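Local coordinates for protein restriction endonuclease Hpy99I (Helicobacter pylori, PDB 3GOX) that recognises a pseudopalindromic DNA target and cleaves it as a type II restriction endonuclease of the beta-beta-alpha-Me class, at residues A[130-135]-A[167-172]; A[74-79]-A[88-93]. All blocks are in the same frame, centred on the assembly; numbering follows the deposited sequence. Where two conformers were deposited one is given.

How the interactions relate
The two contacts follow one another along the chain: interaction 2 (74-79 with 88-93) closes before interaction 1 (130-135 with 167-172) begins. Their centres lie 32 Å apart and their nearest atoms about 11 Å, so they do not touch. Interaction 2 sits in the range of the His-Me finger beta4-alpha2 domain, beside the first Cys4 zinc site; interaction 1 lies in the range of the recombination endonuclease VII family, near the second. Each pairs an aromatic side chain with aliphatic groups, includes one zinc-binding cysteine and runs on to residues that touch DNA bases. Both also reach the second subunit. Two zinc-centred modules in series are consistent with a target read from both.

Interaction 1 of 2, residues A[130-135]-A[167-172]; sequences IAPPKG and REWICD. With ZN (zinc ion), chain F; nucleotides of chain D; nucleotides of chain C.
With chi1 of -75°, Trp-169 holds its indole anti to its own carbonyl carbon, and chi2 near 92° turns the ring so that one face meets Ala-131 and Pro-132. Trp-169 stands on strand 166-171, which with 155-159 and helix 172-180 is consistent with the beta-beta-alpha-Me motif, whereas 130-135 is the irregular link that follows helix 121-128. Proline suits this link: its ring presents a CH2 group to the indole. Pro-132 CD lies 3.6 Å from the centroid of the five-membered ring, only 17° off the normal, and Ala-131 CA adds a second CH-pi contact over the same face at 4.0 Å from that centroid. The small side chain of Ala-131 suits so close an approach of its CA to the ring, and its CB reaches the benzo part, 3.5 Å from Trp-169 CZ2. Ile-130 approaches the pyrrole end more loosely, its CG1 being 4.5 Å from Trp-169 CD1. The indole N-H is used elsewhere: NE1 hydrogen-bonds to Met-127 O, tying the strand to the end of helix 121-128. Leu-155 and His-157 of the partner strand also pack on Trp-169.

Further along, the strand passes into helix 172-180. Cys-171, the N-cap residue, binds zinc through SG and completes the site with Cys-140, Cys-143 and Cys-174. The next residue, Asp-172, accepts a hydrogen bond at OD1 from N2 of DG7 of chain D, 3.1 Å away; this amino group marks the minor-groove edge of guanine. The contact is thus apolar and CH-pi in character. Dispersion and the weak attraction of C-H groups to the electron-rich indole hold the link against the hairpin, while the one polar atom of that ring has its own backbone partner.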
loop_
_atom_site.group_PDB
_atom_site.type_symbol
_atom_site.label_atom_id
_atom_site.label_comp_id
_atom_site.label_asym_id
_atom_site.label_seq_id
_atom_site.Cartn_x
_atom_site.Cartn_y
_atom_site.Cartn_z
ATOM N N ILE A 130 10.855 -10.273 21.389
ATOM C CA ILE A 130 11.789 -10.528 20.289
ATOM C C ILE A 130 11.782 -9.407 19.245
ATOM O O ILE A 130 12.146 -9.620 18.089
ATOM C CB ILE A 130 11.518 -11.883 19.610
ATOM C CG1 ILE A 130 10.106 -11.924 19.010
ATOM C CG2 ILE A 130 11.747 -13.013 20.601
ATOM C CD1 ILE A 130 9.844 -13.164 18.196
ATOM N N ALA A 131 11.393 -8.212 19.671
ATOM C CA ALA A 131 11.326 -7.053 18.775
ATOM C C ALA A 131 12.720 -6.638 18.305
ATOM O O ALA A 131 13.639 -6.524 19.109
ATOM C CB ALA A 131 10.659 -5.899 19.481
ATOM N N PRO A 132 12.887 -6.423 16.992
ATOM C CA PRO A 132 14.127 -5.810 16.514
ATOM C C PRO A 132 14.379 -4.466 17.200
ATOM O O PRO A 132 13.493 -3.605 17.203
ATOM C CB PRO A 132 13.848 -5.620 15.014
ATOM C CG PRO A 132 12.899 -6.697 14.698
ATOM C CD PRO A 132 11.985 -6.743 15.870
ATOM N N PRO A 133 15.570 -4.289 17.801
ATOM C CA PRO A 133 15.816 -3.011 18.461
ATOM C C PRO A 133 15.764 -1.804 17.511
ATOM O O PRO A 133 16.177 -1.891 16.355
ATOM C CB PRO A 133 17.224 -3.190 19.046
ATOM C CG PRO A 133 17.402 -4.681 19.192
ATOM C CD PRO A 133 16.694 -5.223 17.979
ATOM N N LYS A 134 15.228 -0.690 17.998
ATOM C CA LYS A 134 15.303 0.576 17.273
ATOM C C LYS A 134 16.766 0.856 16.932
ATOM O O LYS A 134 17.654 0.658 17.752
ATOM C CB LYS A 134 14.716 1.711 18.118
ATOM C CG LYS A 134 15.120 3.125 17.707
ATOM C CD LYS A 134 14.463 3.587 16.405
ATOM C CE LYS A 134 13.867 4.975 16.582
ATOM N NZ LYS A 134 12.850 4.990 17.680
ATOM N N GLY A 135 17.017 1.288 15.701
ATOM C CA GLY A 135 18.381 1.569 15.269
ATOM C C GLY A 135 19.219 0.353 14.933
ATOM O O GLY A 135 20.401 0.492 14.690
ATOM N N ARG A 167 2.268 -13.291 13.834
ATOM C CA ARG A 167 3.095 -13.837 12.770
ATOM C C ARG A 167 4.516 -13.355 13.060
ATOM O O ARG A 167 5.070 -13.765 14.069
ATOM C CB ARG A 167 2.539 -13.464 11.394
ATOM C CG ARG A 167 1.128 -14.041 11.205
ATOM C CD ARG A 167 0.696 -14.166 9.751
ATOM N NE ARG A 167 0.274 -12.876 9.222
ATOM C CZ ARG A 167 -0.923 -12.589 8.716
ATOM N NH1 ARG A 167 -1.876 -13.508 8.612
ATOM N NH2 ARG A 167 -1.164 -11.357 8.300
ATOM N N GLU A 168 5.084 -12.473 12.243
ATOM C CA GLU A 168 6.451 -11.975 12.457
ATOM C C GLU A 168 6.517 -10.461 12.418
ATOM O O GLU A 168 5.561 -9.781 11.996
ATOM C CB GLU A 168 7.421 -12.560 11.418
ATOM C CG GLU A 168 7.495 -14.083 11.475
ATOM C CD GLU A 168 8.271 -14.732 10.336
ATOM O OE1 GLU A 168 9.131 -14.072 9.712
ATOM O OE2 GLU A 168 8.038 -15.939 10.089
ATOM N N TRP A 169 7.653 -9.945 12.882
ATOM C CA TRP A 169 8.030 -8.566 12.657
ATOM C C TRP A 169 8.388 -8.413 11.192
ATOM O O TRP A 169 9.276 -9.097 10.686
ATOM C CB TRP A 169 9.214 -8.163 13.545
ATOM C CG TRP A 169 8.814 -7.951 14.975
ATOM C CD1 TRP A 169 8.827 -8.873 15.981
ATOM C CD2 TRP A 169 8.334 -6.729 15.558
ATOM N NE1 TRP A 169 8.382 -8.304 17.145
ATOM C CE2 TRP A 169 8.086 -6.985 16.920
ATOM C CE3 TRP A 169 8.114 -5.434 15.058
ATOM C CZ2 TRP A 169 7.610 -6.003 17.789
ATOM C CZ3 TRP A 169 7.637 -4.460 15.917
ATOM C CH2 TRP A 169 7.393 -4.748 17.271
ATOM N N ILE A 170 7.680 -7.503 10.517
ATOM C CA ILE A 170 7.872 -7.240 9.093
ATOM C C ILE A 170 7.819 -5.720 8.876
ATOM O O ILE A 170 7.372 -4.960 9.751
ATOM C CB ILE A 170 6.804 -7.957 8.191
ATOM C CG1 ILE A 170 5.378 -7.481 8.501
ATOM C CG2 ILE A 170 6.904 -9.491 8.327
ATOM C CD1 ILE A 170 4.318 -8.084 7.565
ATOM N N CYS A 171 8.243 -5.259 7.702
ATOM C CA CYS A 171 8.172 -3.824 7.419
ATOM C C CYS A 171 6.729 -3.387 7.143
ATOM O O CYS A 171 5.898 -4.182 6.721
ATOM C CB CYS A 171 9.146 -3.416 6.304
ATOM S SG CYS A 171 8.602 -3.818 4.617
ATOM N N ASP A 172 6.454 -2.125 7.439
ATOM C CA ASP A 172 5.115 -1.525 7.249
ATOM C C ASP A 172 4.691 -1.607 5.787
ATOM O O ASP A 172 3.516 -1.815 5.501
ATOM C CB ASP A 172 5.147 -0.066 7.759
ATOM C CG ASP A 172 3.811 0.674 7.602
ATOM O OD1 ASP A 172 2.923 0.507 8.453
ATOM O OD2 ASP A 172 3.691 1.500 6.665
HETATM ZN ZN ZN F . 9.169 -5.957 3.838
ATOM P P DG D 7 -6.149 -3.671 6.101
ATOM O OP1 DG D 7 -6.719 -5.037 5.994
ATOM O OP2 DG D 7 -7.013 -2.541 6.517
ATOM O "O5'" DG D 7 -4.922 -3.738 7.115
ATOM C "C5'" DG D 7 -3.830 -4.601 6.846
ATOM C "C4'" DG D 7 -2.706 -4.352 7.826
ATOM O "O4'" DG D 7 -2.329 -2.954 7.758
ATOM C "C3'" DG D 7 -3.025 -4.608 9.297
ATOM O "O3'" DG D 7 -1.810 -4.939 9.972
ATOM C "C2'" DG D 7 -3.535 -3.256 9.758
ATOM C "C1'" DG D 7 -2.641 -2.296 8.980
ATOM N N9 DG D 7 -3.269 -1.011 8.664
ATOM C C8 DG D 7 -4.614 -0.774 8.482
ATOM N N7 DG D 7 -4.894 0.486 8.278
ATOM C C5 DG D 7 -3.661 1.123 8.315
ATOM C C6 DG D 7 -3.334 2.502 8.188
ATOM O O6 DG D 7 -4.094 3.467 8.047
ATOM N N1 DG D 7 -1.960 2.713 8.268
ATOM C C2 DG D 7 -1.021 1.731 8.465
ATOM N N2 DG D 7 0.260 2.144 8.505
ATOM N N3 DG D 7 -1.313 0.444 8.612
ATOM C C4 DG D 7 -2.643 0.214 8.527
ATOM P P DG C 4 4.903 10.135 7.844
ATOM O OP1 DG C 4 6.081 11.007 8.102
ATOM O OP2 DG C 4 3.746 10.673 7.080
ATOM O "O5'" DG C 4 5.439 8.818 7.126
ATOM C "C5'" DG C 4 6.277 7.906 7.839
ATOM C "C4'" DG C 4 6.435 6.605 7.087
ATOM O "O4'" DG C 4 5.139 5.990 6.886
ATOM C "C3'" DG C 4 7.048 6.689 5.694
ATOM O "O3'" DG C 4 7.640 5.420 5.401
ATOM C "C2'" DG C 4 5.822 6.921 4.827
ATOM C "C1'" DG C 4 4.801 6.009 5.497
ATOM N N9 DG C 4 3.404 6.426 5.388
ATOM C C8 DG C 4 2.895 7.689 5.584
ATOM N N7 DG C 4 1.594 7.740 5.481
ATOM C C5 DG C 4 1.219 6.436 5.188
ATOM C C6 DG C 4 -0.074 5.864 4.987
ATOM O O6 DG C 4 -1.185 6.411 5.056
ATOM N N1 DG C 4 0.008 4.508 4.694
ATOM C C2 DG C 4 1.171 3.784 4.616
ATOM N N2 DG C 4 1.043 2.485 4.297
ATOM N N3 DG C 4 2.377 4.296 4.827
ATOM C C4 DG C 4 2.327 5.616 5.105
#

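Interaction 2 of 2, residues A[74-79]-A[88-93]; sequences DKKICN and DGFEIN. With ZN (zinc ion), chain E; nucleotides of chain C; nucleotides of chain D.
Strand 75-77 and the segment 88-93 come nearest at Lys-76 and Phe-90, whose CA atoms are 8.3 Å apart, so side chains bridge the gap. The setting is the first Cys4 zinc site, in the range of the His-Me finger beta4-alpha2 domain: 75-77 pairs with strand 84-86, and 92-95 with 101-103. Phe-90 packs between the two small sheets, touching Lys-85 of one and Thr-103 of the other. Over one face of its ring runs the Lys-76 chain, fully extended from chi1 of 180° onward, with CD 3.8 Å from the ring centroid and 4° off the normal. Lysine suits the place because its methylenes make this CH-pi contact while NZ hydrogen-bonds to Thr-103 OG1 and Arg-104 O. Cys-78 CA lies at the ring's edge, 3.8 Å from Phe-90 CE1. Cys-78 SG binds zinc at 2.3 Å together with Cys-81, Cys-107 and Cys-110, and Phe-90 also touches Cys-107, so the aromatic ring packs beside the metal site.

Beyond Phe-90 the segment reaches the DNA. Asparagine suits position 93 because its amide can both accept and donate, ND2 hydrogen-bonding to a guanine O6 of the bound DNA. Asn-93 OD1 accepts a hydrogen bond from N4 of DC6 of chain D at 2.9 Å, and Asn-93 O accepts one from N4 of DC3 of chain C at 2.8 Å, almost straight at 175°.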
loop_
_atom_site.group_PDB
_atom_site.type_symbol
_atom_site.label_atom_id
_atom_site.label_comp_id
_atom_site.label_asym_id
_atom_site.label_seq_id
_atom_site.Cartn_x
_atom_site.Cartn_y
_atom_site.Cartn_z
ATOM N N ASP A 74 -21.899 15.226 2.730
ATOM C CA ASP A 74 -22.520 14.732 3.972
ATOM C C ASP A 74 -22.577 13.213 4.053
ATOM O O ASP A 74 -22.599 12.652 5.160
ATOM C CB ASP A 74 -23.969 15.253 4.095
ATOM C CG ASP A 74 -24.072 16.666 4.677
ATOM O OD1 ASP A 74 -23.047 17.346 4.879
ATOM O OD2 ASP A 74 -25.216 17.102 4.920
ATOM N N LYS A 75 -22.626 12.560 2.887
ATOM C CA LYS A 75 -22.821 11.112 2.790
ATOM C C LYS A 75 -21.794 10.524 1.847
ATOM O O LYS A 75 -21.237 11.219 1.005
ATOM C CB LYS A 75 -24.225 10.772 2.286
ATOM C CG LYS A 75 -25.348 11.323 3.167
ATOM C CD LYS A 75 -26.720 11.107 2.547
ATOM C CE LYS A 75 -27.842 11.601 3.455
ATOM N NZ LYS A 75 -29.191 11.421 2.856
ATOM N N LYS A 76 -21.560 9.230 2.009
ATOM C CA LYS A 76 -20.516 8.508 1.299
ATOM C C LYS A 76 -21.017 7.090 1.045
ATOM O O LYS A 76 -21.723 6.513 1.897
ATOM C CB LYS A 76 -19.206 8.511 2.108
ATOM C CG LYS A 76 -18.022 7.777 1.483
ATOM C CD LYS A 76 -16.756 7.870 2.344
ATOM C CE LYS A 76 -15.586 7.368 1.595
ATOM N NZ LYS A 76 -14.341 7.436 2.403
ATOM N N ILE A 77 -20.671 6.543 -0.118
ATOM C CA ILE A 77 -21.033 5.174 -0.492
ATOM C C ILE A 77 -19.889 4.237 -0.075
ATOM O O ILE A 77 -18.742 4.435 -0.492
ATOM C CB ILE A 77 -21.266 5.040 -1.990
ATOM C CG1 ILE A 77 -22.326 6.029 -2.479
ATOM C CG2 ILE A 77 -21.666 3.595 -2.337
ATOM C CD1 ILE A 77 -22.409 6.145 -4.024
ATOM N N CYS A 78 -20.181 3.220 0.744
ATOM C CA CYS A 78 -19.165 2.271 1.201
ATOM C C CYS A 78 -18.684 1.397 0.038
ATOM O O CYS A 78 -19.488 0.964 -0.776
ATOM C CB CYS A 78 -19.715 1.403 2.321
ATOM S SG CYS A 78 -18.599 0.074 2.842
ATOM N N ASN A 79 -17.381 1.121 -0.039
ATOM C CA ASN A 79 -16.837 0.339 -1.147
ATOM C C ASN A 79 -17.019 -1.160 -1.026
ATOM O O ASN A 79 -16.653 -1.890 -1.955
ATOM C CB ASN A 79 -15.357 0.656 -1.389
ATOM C CG ASN A 79 -14.457 -0.005 -0.371
ATOM O OD1 ASN A 79 -14.766 -0.015 0.797
ATOM N ND2 ASN A 79 -13.346 -0.558 -0.819
ATOM N N ASP A 88 -19.931 10.331 9.065
ATOM C CA ASP A 88 -19.489 9.806 10.368
ATOM C C ASP A 88 -19.612 8.282 10.516
ATOM O O ASP A 88 -19.164 7.747 11.533
ATOM C CB ASP A 88 -20.141 10.550 11.553
ATOM C CG ASP A 88 -21.612 10.219 11.766
ATOM O OD1 ASP A 88 -22.221 9.413 11.032
ATOM O OD2 ASP A 88 -22.195 10.802 12.715
ATOM N N GLY A 89 -20.183 7.597 9.514
ATOM C CA GLY A 89 -20.195 6.131 9.451
ATOM C C GLY A 89 -18.882 5.533 8.956
ATOM O O GLY A 89 -18.779 4.315 8.812
ATOM N N PHE A 90 -17.898 6.396 8.672
ATOM C CA PHE A 90 -16.570 6.016 8.186
ATOM C C PHE A 90 -15.526 6.668 9.083
ATOM O O PHE A 90 -15.717 7.798 9.515
ATOM C CB PHE A 90 -16.357 6.519 6.761
ATOM C CG PHE A 90 -17.369 6.001 5.765
ATOM C CD1 PHE A 90 -17.046 4.962 4.924
ATOM C CD2 PHE A 90 -18.635 6.559 5.667
ATOM C CE1 PHE A 90 -17.961 4.489 3.998
ATOM C CE2 PHE A 90 -19.540 6.082 4.748
ATOM C CZ PHE A 90 -19.214 5.060 3.928
ATOM N N GLU A 91 -14.442 5.949 9.342
ATOM C CA GLU A 91 -13.371 6.383 10.232
ATOM C C GLU A 91 -12.391 7.305 9.508
ATOM O O GLU A 91 -11.897 6.965 8.412
ATOM C CB GLU A 91 -12.640 5.142 10.740
ATOM C CG GLU A 91 -11.565 5.371 11.768
ATOM C CD GLU A 91 -10.947 4.069 12.213
ATOM O OE1 GLU A 91 -10.213 3.442 11.423
ATOM O OE2 GLU A 91 -11.175 3.678 13.385
ATOM N N ILE A 92 -12.078 8.450 10.127
ATOM C CA ILE A 92 -11.026 9.339 9.628
ATOM C C ILE A 92 -9.689 8.578 9.639
ATOM O O ILE A 92 -9.353 7.909 10.622
ATOM C CB ILE A 92 -10.931 10.662 10.437
ATOM C CG1 ILE A 92 -12.106 11.570 10.074
ATOM C CG2 ILE A 92 -9.640 11.392 10.127
ATOM C CD1 ILE A 92 -12.217 12.827 10.924
ATOM N N ASN A 93 -8.936 8.686 8.546
ATOM C CA ASN A 93 -7.729 7.889 8.344
ATOM C C ASN A 93 -6.481 8.653 7.869
ATOM O O ASN A 93 -5.364 8.203 8.111
ATOM C CB ASN A 93 -8.046 6.770 7.345
ATOM C CG ASN A 93 -6.918 5.799 7.175
ATOM O OD1 ASN A 93 -6.291 5.744 6.119
ATOM N ND2 ASN A 93 -6.667 4.990 8.214
HETATM ZN ZN ZN E . -20.009 -0.950 4.370
ATOM P P DT C 2 -4.942 14.140 12.835
ATOM O OP1 DT C 2 -4.487 15.556 12.815
ATOM O OP2 DT C 2 -5.881 13.658 11.790
ATOM O "O5'" DT C 2 -3.651 13.208 12.814
ATOM C "C5'" DT C 2 -2.583 13.418 13.734
ATOM C "C4'" DT C 2 -1.674 12.211 13.769
ATOM O "O4'" DT C 2 -2.418 11.038 14.158
ATOM C "C3'" DT C 2 -1.037 11.818 12.442
ATOM O "O3'" DT C 2 0.090 12.660 12.171
ATOM C "C2'" DT C 2 -0.639 10.383 12.720
ATOM C "C1'" DT C 2 -1.805 9.887 13.581
ATOM N N1 DT C 2 -2.837 9.149 12.834
ATOM C C2 DT C 2 -2.569 7.846 12.487
ATOM O O2 DT C 2 -1.516 7.289 12.757
ATOM N N3 DT C 2 -3.580 7.215 11.805
ATOM C C4 DT C 2 -4.800 7.747 11.443
ATOM O O4 DT C 2 -5.610 7.056 10.839
ATOM C C5 DT C 2 -5.011 9.125 11.830
ATOM C C7 DT C 2 -6.303 9.791 11.474
ATOM C C6 DT C 2 -4.032 9.747 12.498
ATOM P P DC C 3 0.814 12.596 10.737
ATOM O OP1 DC C 3 2.029 13.446 10.823
ATOM O OP2 DC C 3 -0.191 12.855 9.674
ATOM O "O5'" DC C 3 1.286 11.082 10.615
ATOM C "C5'" DC C 3 2.335 10.565 11.433
ATOM C "C4'" DC C 3 2.732 9.196 10.937
ATOM O "O4'" DC C 3 1.638 8.269 11.085
ATOM C "C3'" DC C 3 3.052 9.173 9.450
ATOM O "O3'" DC C 3 4.409 9.590 9.268
ATOM C "C2'" DC C 3 2.825 7.717 9.089
ATOM C "C1'" DC C 3 1.742 7.265 10.080
ATOM N N1 DC C 3 0.396 7.055 9.519
ATOM C C2 DC C 3 0.043 5.780 9.070
ATOM O O2 DC C 3 0.892 4.881 9.096
ATOM N N3 DC C 3 -1.215 5.560 8.621
ATOM C C4 DC C 3 -2.098 6.560 8.597
ATOM N N4 DC C 3 -3.338 6.289 8.185
ATOM C C5 DC C 3 -1.755 7.879 9.009
ATOM C C6 DC C 3 -0.507 8.081 9.457
ATOM P P DC D 6 -8.463 -0.319 1.791
ATOM O OP1 DC D 6 -9.196 -1.478 1.219
ATOM O OP2 DC D 6 -9.177 0.649 2.653
ATOM O "O5'" DC D 6 -7.230 -0.893 2.620
ATOM C "C5'" DC D 6 -6.359 -1.863 2.048
ATOM C "C4'" DC D 6 -5.055 -1.887 2.804
ATOM O "O4'" DC D 6 -4.342 -0.654 2.601
ATOM C "C3'" DC D 6 -5.223 -1.974 4.312
ATOM O "O3'" DC D 6 -5.459 -3.336 4.690
ATOM C "C2'" DC D 6 -3.894 -1.437 4.811
ATOM C "C1'" DC D 6 -3.485 -0.434 3.717
ATOM N N1 DC D 6 -3.590 0.986 4.088
ATOM C C2 DC D 6 -2.481 1.815 3.885
ATOM O O2 DC D 6 -1.466 1.336 3.356
ATOM N N3 DC D 6 -2.548 3.115 4.256
ATOM C C4 DC D 6 -3.670 3.600 4.793
ATOM N N4 DC D 6 -3.684 4.888 5.151
ATOM C C5 DC D 6 -4.825 2.783 4.990
ATOM C C6 DC D 6 -4.740 1.494 4.629
#